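Local coordinates for protein CocE/NonD family hydrolase (Staphylococcus aureus subsp. aureus COL, PDB 3III) that probably hydrolyses ester or amide bonds through an alpha/beta-hydrolase domain, its natural substrate being unknown, at residues 61-67 and 114-119; 196-200 and 251-255; 241-245 and 477-481. One frame throughout, in Å; residues are numbered along the deposited sequence.

Interaction 1. Residues 61-67 and 114-119; sequences PNKDGKF and VPNDYV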
loop_
_atom_site.group_PDB
_atom_site.type_symbol
_atom_site.label_atom_id
_atom_site.label_comp_id
_atom_site.label_asym_id
_atom_site.label_seq_id
_atom_site.Cartn_x
_atom_site.Cartn_y
_atom_site.Cartn_z
ATOM N N PRO A 61 -15.906 -13.716 23.216
ATOM C CA PRO A 61 -16.305 -15.017 23.676
ATOM C C PRO A 61 -17.487 -14.943 24.642
ATOM O O PRO A 61 -17.636 -13.997 25.428
ATOM C CB PRO A 61 -15.052 -15.546 24.350
ATOM C CG PRO A 61 -13.963 -14.783 23.774
ATOM C CD PRO A 61 -14.509 -13.437 23.560
ATOM N N ASN A 62 -18.401 -15.896 24.491
ATOM C CA ASN A 62 -19.526 -16.018 25.382
ATOM C C ASN A 62 -19.091 -16.695 26.680
ATOM O O ASN A 62 -19.491 -17.831 26.971
ATOM C CB ASN A 62 -20.655 -16.826 24.685
ATOM C CG ASN A 62 -21.880 -16.915 25.507
ATOM O OD1 ASN A 62 -22.111 -16.057 26.371
ATOM N ND2 ASN A 62 -22.681 -17.971 25.286
ATOM N N LYS A 63 -18.288 -15.971 27.455
ATOM C CA LYS A 63 -17.868 -16.383 28.749
ATOM C C LYS A 63 -17.300 -15.169 29.459
ATOM O O LYS A 63 -16.899 -14.180 28.826
ATOM C CB LYS A 63 -16.839 -17.533 28.672
ATOM C CG LYS A 63 -15.673 -17.278 27.770
ATOM C CD LYS A 63 -14.651 -18.421 27.771
ATOM C CE LYS A 63 -13.839 -18.431 26.520
ATOM N NZ LYS A 63 -12.622 -19.197 26.633
ATOM N N ASP A 64 -17.324 -15.231 30.775
ATOM C CA ASP A 64 -16.619 -14.274 31.630
ATOM C C ASP A 64 -15.122 -14.361 31.332
ATOM O O ASP A 64 -14.613 -15.411 30.891
ATOM C CB ASP A 64 -16.786 -14.616 33.107
ATOM C CG ASP A 64 -18.181 -14.438 33.601
ATOM O OD1 ASP A 64 -18.975 -13.723 32.972
ATOM O OD2 ASP A 64 -18.466 -14.992 34.670
ATOM N N GLY A 65 -14.427 -13.258 31.581
ATOM C CA GLY A 65 -12.996 -13.244 31.491
ATOM C C GLY A 65 -12.504 -12.043 30.765
ATOM O O GLY A 65 -13.292 -11.260 30.249
ATOM N N LYS A 66 -11.184 -11.911 30.760
ATOM C CA LYS A 66 -10.476 -10.806 30.126
ATOM C C LYS A 66 -9.632 -11.316 28.983
ATOM O O LYS A 66 -8.863 -12.268 29.161
ATOM C CB LYS A 66 -9.589 -10.104 31.146
ATOM C CG LYS A 66 -10.383 -9.278 32.139
ATOM C CD LYS A 66 -9.458 -8.545 33.059
ATOM C CE LYS A 66 -10.229 -7.510 33.874
ATOM N NZ LYS A 66 -10.542 -6.382 32.985
ATOM N N PHE A 67 -9.720 -10.660 27.822
ATOM C CA PHE A 67 -9.106 -11.158 26.603
ATOM C C PHE A 67 -8.281 -10.114 25.916
ATOM O O PHE A 67 -8.555 -8.911 26.040
ATOM C CB PHE A 67 -10.213 -11.652 25.644
ATOM C CG PHE A 67 -11.084 -12.718 26.253
ATOM C CD1 PHE A 67 -10.683 -14.059 26.254
ATOM C CD2 PHE A 67 -12.257 -12.385 26.898
ATOM C CE1 PHE A 67 -11.448 -15.040 26.839
ATOM C CE2 PHE A 67 -13.057 -13.348 27.487
ATOM C CZ PHE A 67 -12.644 -14.691 27.500
ATOM N N VAL A 114 -11.980 -14.699 17.394
ATOM C CA VAL A 114 -12.739 -14.960 18.600
ATOM C C VAL A 114 -12.659 -16.414 19.086
ATOM O O VAL A 114 -12.526 -16.630 20.273
ATOM C CB VAL A 114 -14.173 -14.389 18.565
ATOM C CG1 VAL A 114 -14.883 -14.696 19.863
ATOM C CG2 VAL A 114 -14.097 -12.878 18.395
ATOM N N PRO A 115 -12.675 -17.408 18.209
ATOM C CA PRO A 115 -12.510 -18.785 18.689
ATOM C C PRO A 115 -11.130 -19.035 19.273
ATOM O O PRO A 115 -10.944 -19.961 20.038
ATOM C CB PRO A 115 -12.714 -19.620 17.456
ATOM C CG PRO A 115 -13.632 -18.797 16.641
ATOM C CD PRO A 115 -13.150 -17.394 16.817
ATOM N N ASN A 116 -10.179 -18.199 18.925
ATOM C CA ASN A 116 -8.817 -18.275 19.530
ATOM C C ASN A 116 -8.714 -17.418 20.815
ATOM O O ASN A 116 -7.599 -17.108 21.295
ATOM C CB ASN A 116 -7.776 -17.851 18.494
ATOM C CG ASN A 116 -7.510 -18.902 17.458
ATOM O OD1 ASN A 116 -7.782 -18.754 16.242
ATOM N ND2 ASN A 116 -7.000 -19.978 17.910
ATOM N N ASP A 117 -9.865 -17.071 21.407
ATOM C CA ASP A 117 -9.939 -16.315 22.662
ATOM C C ASP A 117 -9.301 -14.957 22.570
ATOM O O ASP A 117 -8.544 -14.536 23.477
ATOM C CB ASP A 117 -9.329 -17.097 23.848
ATOM C CG ASP A 117 -10.012 -18.474 24.035
ATOM O OD1 ASP A 117 -11.219 -18.416 24.279
ATOM O OD2 ASP A 117 -9.361 -19.559 23.916
ATOM N N TYR A 118 -9.678 -14.247 21.522
ATOM C CA TYR A 118 -9.461 -12.815 21.360
ATOM C C TYR A 118 -10.838 -12.131 21.312
ATOM O O TYR A 118 -11.864 -12.754 20.981
ATOM C CB TYR A 118 -8.757 -12.461 20.056
ATOM C CG TYR A 118 -7.316 -12.746 20.006
ATOM C CD1 TYR A 118 -6.371 -11.730 20.228
ATOM C CD2 TYR A 118 -6.850 -14.047 19.747
ATOM C CE1 TYR A 118 -5.025 -12.004 20.195
ATOM C CE2 TYR A 118 -5.468 -14.317 19.708
ATOM C CZ TYR A 118 -4.578 -13.297 19.971
ATOM O OH TYR A 118 -3.257 -13.551 19.919
ATOM N N VAL A 119 -10.861 -10.871 21.655
ATOM C CA VAL A 119 -12.002 -10.012 21.376
ATOM C C VAL A 119 -11.702 -9.273 20.045
ATOM O O VAL A 119 -10.566 -8.963 19.770
ATOM C CB VAL A 119 -12.285 -9.024 22.544
ATOM C CG1 VAL A 119 -13.217 -7.855 22.108
ATOM C CG2 VAL A 119 -12.850 -9.769 23.759
#
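P61 and F67 pack against V114, D117 and V119 at one end of the central sheet of the alpha/beta-hydrolase domain. Segment 61-67 is the loop from strand 53-60 to strand 67-74. Strand 119-124 lies between those two strands, and 114-119 leads into it.

The apolar part brings valine methyls against the P61 ring and F67 CB. P61 CD lies 3.9 Å from V114 CG1. That methyl stands anti to the V114 backbone N (chi1 -179°), and this places it beside the proline ring. V119 CG2 reaches two residues of the loop. V119 CG2 is 3.7 Å from F67 CB and 4.0 Å from P61 CD. The side chains of F67 and V119 cross at about a right angle. Y118 O is buried here without a polar partner, 3.8 Å from P61 CD.

F67 has its CG beside its own backbone N (chi1 -57°). Its ring is thereby laid over P61, whose CG sits above the ring centre. At the ring edge, D117 O comes near the plane, 3.5 Å from F67 CD1.

K63 makes the salt bridge. Its chain is extended beyond CG and crosses D117 at about a right angle. K63 NZ is 2.8 Å from D117 OD1, and it arrives from above the carboxylate plane, 45° out of it.

The contact thus joins a buried apolar patch to one charged pair. The carbons pack inside, while the K63-D117 pair lies on the exposed rim, where solvent probably weakens it.

Interaction 2. Residues 196-200 and 251-255; sequences NDMYR and RQVPL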
loop_
_atom_site.group_PDB
_atom_site.type_symbol
_atom_site.label_atom_id
_atom_site.label_comp_id
_atom_site.label_asym_id
_atom_site.label_seq_id
_atom_site.Cartn_x
_atom_site.Cartn_y
_atom_site.Cartn_z
ATOM N N ASN A 196 1.039 6.026 3.865
ATOM C CA ASN A 196 1.052 6.989 4.943
ATOM C C ASN A 196 1.525 8.411 4.570
ATOM O O ASN A 196 1.762 9.216 5.434
ATOM C CB ASN A 196 1.827 6.409 6.110
ATOM C CG ASN A 196 3.134 5.856 5.697
ATOM O OD1 ASN A 196 3.971 6.568 5.194
ATOM N ND2 ASN A 196 3.297 4.535 5.841
ATOM N N ASP A 197 1.609 8.700 3.268
ATOM C CA ASP A 197 1.924 10.023 2.728
ATOM C C ASP A 197 1.053 10.241 1.511
ATOM O O ASP A 197 1.376 9.821 0.427
ATOM C CB ASP A 197 3.408 10.123 2.376
ATOM C CG ASP A 197 3.829 11.541 1.886
ATOM O OD1 ASP A 197 2.953 12.375 1.508
ATOM O OD2 ASP A 197 5.078 11.763 1.816
HETATM N N MSE A 198 -0.101 10.848 1.712
HETATM C CA MSE A 198 -1.101 10.925 0.663
HETATM C C MSE A 198 -0.590 11.642 -0.559
HETATM O O MSE A 198 -0.901 11.222 -1.678
HETATM C CB MSE A 198 -2.379 11.626 1.151
HETATM C CG MSE A 198 -3.197 10.778 2.033
HETATM SE SE MSE A 198 -4.881 11.697 2.593
HETATM C CE MSE A 198 -5.789 11.664 0.780
ATOM N N TYR A 199 0.131 12.744 -0.377
ATOM C CA TYR A 199 0.614 13.481 -1.530
ATOM C C TYR A 199 1.492 12.616 -2.475
ATOM O O TYR A 199 1.400 12.714 -3.676
ATOM C CB TYR A 199 1.422 14.715 -1.077
ATOM C CG TYR A 199 1.856 15.503 -2.231
ATOM C CD1 TYR A 199 1.006 16.445 -2.813
ATOM C CD2 TYR A 199 3.107 15.289 -2.807
ATOM C CE1 TYR A 199 1.416 17.171 -3.990
ATOM C CE2 TYR A 199 3.501 15.982 -3.910
ATOM C CZ TYR A 199 2.666 16.935 -4.504
ATOM O OH TYR A 199 3.097 17.594 -5.643
ATOM N N ARG A 200 2.357 11.793 -1.912
ATOM C CA ARG A 200 3.314 11.042 -2.691
ATOM C C ARG A 200 2.792 9.726 -3.137
ATOM O O ARG A 200 3.433 9.100 -4.008
ATOM C CB ARG A 200 4.618 10.830 -1.919
ATOM C CG ARG A 200 5.481 12.081 -1.866
ATOM C CD ARG A 200 6.816 11.826 -1.083
ATOM N NE ARG A 200 7.588 13.066 -1.040
ATOM C CZ ARG A 200 7.325 14.085 -0.245
ATOM N NH1 ARG A 200 6.339 13.999 0.631
ATOM N NH2 ARG A 200 8.055 15.195 -0.326
ATOM N N ARG A 251 -0.830 15.376 6.114
ATOM C CA ARG A 251 -1.281 14.038 5.677
ATOM C C ARG A 251 -0.130 13.061 5.374
ATOM O O ARG A 251 -0.315 12.023 4.699
ATOM C CB ARG A 251 -2.242 14.104 4.487
ATOM C CG ARG A 251 -3.397 15.121 4.611
ATOM C CD ARG A 251 -4.315 14.796 5.764
ATOM N NE ARG A 251 -5.567 14.144 5.368
ATOM C CZ ARG A 251 -6.658 14.789 4.946
ATOM N NH1 ARG A 251 -6.635 16.131 4.788
ATOM N NH2 ARG A 251 -7.758 14.117 4.638
ATOM N N GLN A 252 1.028 13.418 5.900
ATOM C CA GLN A 252 2.181 12.582 5.943
ATOM C C GLN A 252 2.399 12.167 7.397
ATOM O O GLN A 252 2.691 12.991 8.263
ATOM C CB GLN A 252 3.424 13.287 5.419
ATOM C CG GLN A 252 4.733 12.487 5.512
ATOM C CD GLN A 252 5.939 13.308 5.184
ATOM O OE1 GLN A 252 6.394 14.046 6.041
ATOM N NE2 GLN A 252 6.472 13.207 3.941
ATOM N N VAL A 253 2.229 10.883 7.680
ATOM C CA VAL A 253 2.388 10.428 9.055
ATOM C C VAL A 253 3.846 10.662 9.527
ATOM O O VAL A 253 4.781 10.273 8.794
ATOM C CB VAL A 253 2.066 8.888 9.188
ATOM C CG1 VAL A 253 2.341 8.382 10.651
ATOM C CG2 VAL A 253 0.619 8.581 8.724
ATOM N N PRO A 254 4.042 11.181 10.763
ATOM C CA PRO A 254 5.401 11.279 11.374
ATOM C C PRO A 254 5.819 9.906 11.917
ATOM O O PRO A 254 5.750 9.644 13.120
ATOM C CB PRO A 254 5.238 12.312 12.493
ATOM C CG PRO A 254 3.808 12.183 12.926
ATOM C CD PRO A 254 3.005 11.732 11.661
ATOM N N LEU A 255 6.299 9.078 11.006
ATOM C CA LEU A 255 6.523 7.652 11.243
ATOM C C LEU A 255 7.566 7.346 12.330
ATOM O O LEU A 255 7.452 6.340 13.005
ATOM C CB LEU A 255 6.950 6.991 9.938
ATOM C CG LEU A 255 5.858 6.886 8.858
ATOM C CD1 LEU A 255 6.490 6.459 7.558
ATOM C CD2 LEU A 255 4.778 5.896 9.248
HETATM O O HOH W 1 5.094 9.291 6.225
#
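D197 and Q252 form a single antiparallel bridge as a non-hydrogen-bonded pair, flanked by V253 N to N196 O (2.8 Å) and M198 N to R251 O (3.2 Å).

The Q252 chain is extended beyond CG, with CG anti to the backbone N (chi1 176°). It therefore runs out beside D197. Q252 NE2 donates to D197 OD2 at 2.9 Å, nearly in the amide plane but from above the carboxylate. The two planes are almost perpendicular. R200 NH1 makes a salt bridge to D197 OD2 at 2.8 Å, on its syn lone pair. D197 is also the N-cap residue of helix 198-203.

N196 CB packs on V253 CG2 at 3.6 Å, and its amide crosses L255. N196 ND2 is held by G277. Water 1 bridges N196 OD1 and V253 O. Selenomethionine M198 lies alongside R251, with SE 3.8 Å from NE. The R251 guanidinium is held by P137 and E232.

Two donors, one of them cationic, grip OD2 of the buried D197. This would favour the charged carboxylate and probably restrains the Q252 amide.

Interaction 3. Residues 241-245 and 477-481; sequences HPLFD and KHETE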
loop_
_atom_site.group_PDB
_atom_site.type_symbol
_atom_site.label_atom_id
_atom_site.label_comp_id
_atom_site.label_asym_id
_atom_site.label_seq_id
_atom_site.Cartn_x
_atom_site.Cartn_y
_atom_site.Cartn_z
ATOM N N HIS A 241 -4.146 22.073 -4.124
ATOM C CA HIS A 241 -2.863 21.838 -3.451
ATOM C C HIS A 241 -1.952 20.970 -4.351
ATOM O O HIS A 241 -1.723 19.773 -4.075
ATOM C CB HIS A 241 -3.092 21.184 -2.106
ATOM C CG HIS A 241 -3.827 22.062 -1.119
ATOM N ND1 HIS A 241 -3.232 23.125 -0.492
ATOM C CD2 HIS A 241 -5.099 22.024 -0.652
ATOM C CE1 HIS A 241 -4.103 23.717 0.308
ATOM N NE2 HIS A 241 -5.244 23.061 0.244
ATOM N N PRO A 242 -1.448 21.553 -5.432
ATOM C CA PRO A 242 -0.638 20.753 -6.388
ATOM C C PRO A 242 0.797 20.403 -5.894
ATOM O O PRO A 242 1.502 19.570 -6.495
ATOM C CB PRO A 242 -0.605 21.648 -7.620
ATOM C CG PRO A 242 -0.750 23.014 -7.097
ATOM C CD PRO A 242 -1.789 22.880 -5.992
ATOM N N LEU A 243 1.215 21.029 -4.814
ATOM C CA LEU A 243 2.553 20.886 -4.263
ATOM C C LEU A 243 2.420 20.327 -2.842
ATOM O O LEU A 243 1.330 20.328 -2.253
ATOM C CB LEU A 243 3.280 22.240 -4.246
ATOM C CG LEU A 243 3.713 22.768 -5.620
ATOM C CD1 LEU A 243 3.959 24.255 -5.542
ATOM C CD2 LEU A 243 4.961 21.903 -6.048
ATOM N N PHE A 244 3.538 19.883 -2.284
ATOM C CA PHE A 244 3.582 19.298 -0.942
ATOM C C PHE A 244 3.666 20.478 0.020
ATOM O O PHE A 244 4.724 20.850 0.451
ATOM C CB PHE A 244 4.791 18.354 -0.809
ATOM C CG PHE A 244 4.874 17.632 0.522
ATOM C CD1 PHE A 244 3.872 16.774 0.924
ATOM C CD2 PHE A 244 5.982 17.794 1.358
ATOM C CE1 PHE A 244 3.949 16.103 2.129
ATOM C CE2 PHE A 244 6.084 17.100 2.568
ATOM C CZ PHE A 244 5.038 16.272 2.957
ATOM N N ASP A 245 2.514 21.062 0.346
ATOM C CA ASP A 245 2.446 22.309 1.115
ATOM C C ASP A 245 1.967 22.008 2.554
ATOM O O ASP A 245 1.975 20.857 2.968
ATOM C CB ASP A 245 1.516 23.292 0.372
ATOM C CG ASP A 245 0.098 22.733 0.137
ATOM O OD1 ASP A 245 -0.234 21.644 0.652
ATOM O OD2 ASP A 245 -0.702 23.391 -0.588
ATOM N N LYS A 477 11.348 17.103 -3.057
ATOM C CA LYS A 477 10.769 18.056 -2.135
ATOM C C LYS A 477 9.325 18.391 -2.437
ATOM O O LYS A 477 8.519 18.545 -1.506
ATOM C CB LYS A 477 11.580 19.354 -2.111
ATOM C CG LYS A 477 12.953 19.219 -1.549
ATOM C CD LYS A 477 13.606 20.591 -1.598
ATOM C CE LYS A 477 14.951 20.589 -0.953
ATOM N NZ LYS A 477 15.548 21.933 -0.913
ATOM N N HIS A 478 9.007 18.546 -3.729
ATOM C CA HIS A 478 7.669 18.976 -4.166
ATOM C C HIS A 478 7.289 20.303 -3.520
ATOM O O HIS A 478 6.127 20.541 -3.172
ATOM C CB HIS A 478 6.601 17.891 -3.889
ATOM C CG HIS A 478 6.779 16.641 -4.703
ATOM N ND1 HIS A 478 6.583 16.604 -6.061
ATOM C CD2 HIS A 478 7.111 15.377 -4.340
ATOM C CE1 HIS A 478 6.783 15.376 -6.498
ATOM N NE2 HIS A 478 7.128 14.613 -5.477
ATOM N N GLU A 479 8.277 21.178 -3.370
ATOM C CA GLU A 479 8.074 22.454 -2.713
ATOM C C GLU A 479 7.741 23.582 -3.700
ATOM O O GLU A 479 6.864 24.424 -3.435
ATOM C CB GLU A 479 9.325 22.842 -1.911
ATOM C CG GLU A 479 9.252 24.141 -1.168
ATOM C CD GLU A 479 10.458 24.293 -0.238
ATOM O OE1 GLU A 479 11.602 23.999 -0.645
ATOM O OE2 GLU A 479 10.263 24.627 0.942
ATOM N N THR A 480 8.476 23.646 -4.792
ATOM C CA THR A 480 8.177 24.646 -5.791
ATOM C C THR A 480 8.332 24.050 -7.184
ATOM O O THR A 480 9.065 23.086 -7.374
ATOM C CB THR A 480 9.091 25.885 -5.656
ATOM O OG1 THR A 480 10.440 25.433 -5.568
ATOM C CG2 THR A 480 8.709 26.815 -4.377
ATOM N N GLU A 481 7.659 24.635 -8.162
ATOM C CA GLU A 481 7.765 24.171 -9.574
ATOM C C GLU A 481 8.898 24.841 -10.295
ATOM O O GLU A 481 9.023 26.036 -10.294
ATOM C CB GLU A 481 6.423 24.369 -10.348
ATOM C CG GLU A 481 5.303 23.537 -9.671
ATOM C CD GLU A 481 4.036 23.255 -10.456
ATOM O OE1 GLU A 481 3.593 24.104 -11.266
ATOM O OE2 GLU A 481 3.444 22.166 -10.178
HETATM O O HOH W 2 7.614 20.834 0.060
#
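The F244 ring has K477 O near it at an oblique approach, 3.9 Å from CD2, and makes a cation-pi contact with R200. The H478 ring meets Y199 edge-to-face, and its ND1 is hydrogen-bonded to H461. Both rings lead away from the contact, and F244 CB and H478 CB meet at 3.6 Å.

F244 is the centre of an inverse gamma turn. Here a loop of the alpha/beta-hydrolase domain touches a loop of the C-terminal non-catalytic domain, so the contact is part of a domain interface at the surface.

F244 N donates to H478 O at 2.8 Å. F244 CG is anti to its N (chi1 -176°), and this turns the ring off toward R200.

L243 lays its methyls against backbone carbonyls. L243 CD2 lies 3.4 Å from H478 O, and L243 CD1 is 3.6 Å from E479 O. The leucine therefore sits against carbonyl oxygens more than against carbon. E481 adds the flank of its chain, with CG 4.0 Å from L243 CD2, while its OE2 is hydrogen-bonded to H461 NE2. Water 2 closes the other end: it donates to both F244 O and K477 O, at 2.9 Å each.

Interaction 1 comes first along the chain. It closes a loop of 46 intervening residues and joins the loop between strands 53-60 and 67-74 to the entry of strand 119-124. It stands apart, about 23 Å from interaction 2 at the nearest atoms. Interactions 2 and 3 cross: 196-200 comes first, then 241-245, 251-255 and 477-481. Interaction 2 closes 50 residues within the hydrolase domain, between helix 198-203 and the approach to strand 262-267. Interaction 3 spans 231 residues and links that domain to the C-terminal one. The two touch directly, since Y199 OH is probably hydrogen-bonded to P242 O. Interactions 1 and 3 lie on opposite sides of the chain's centre.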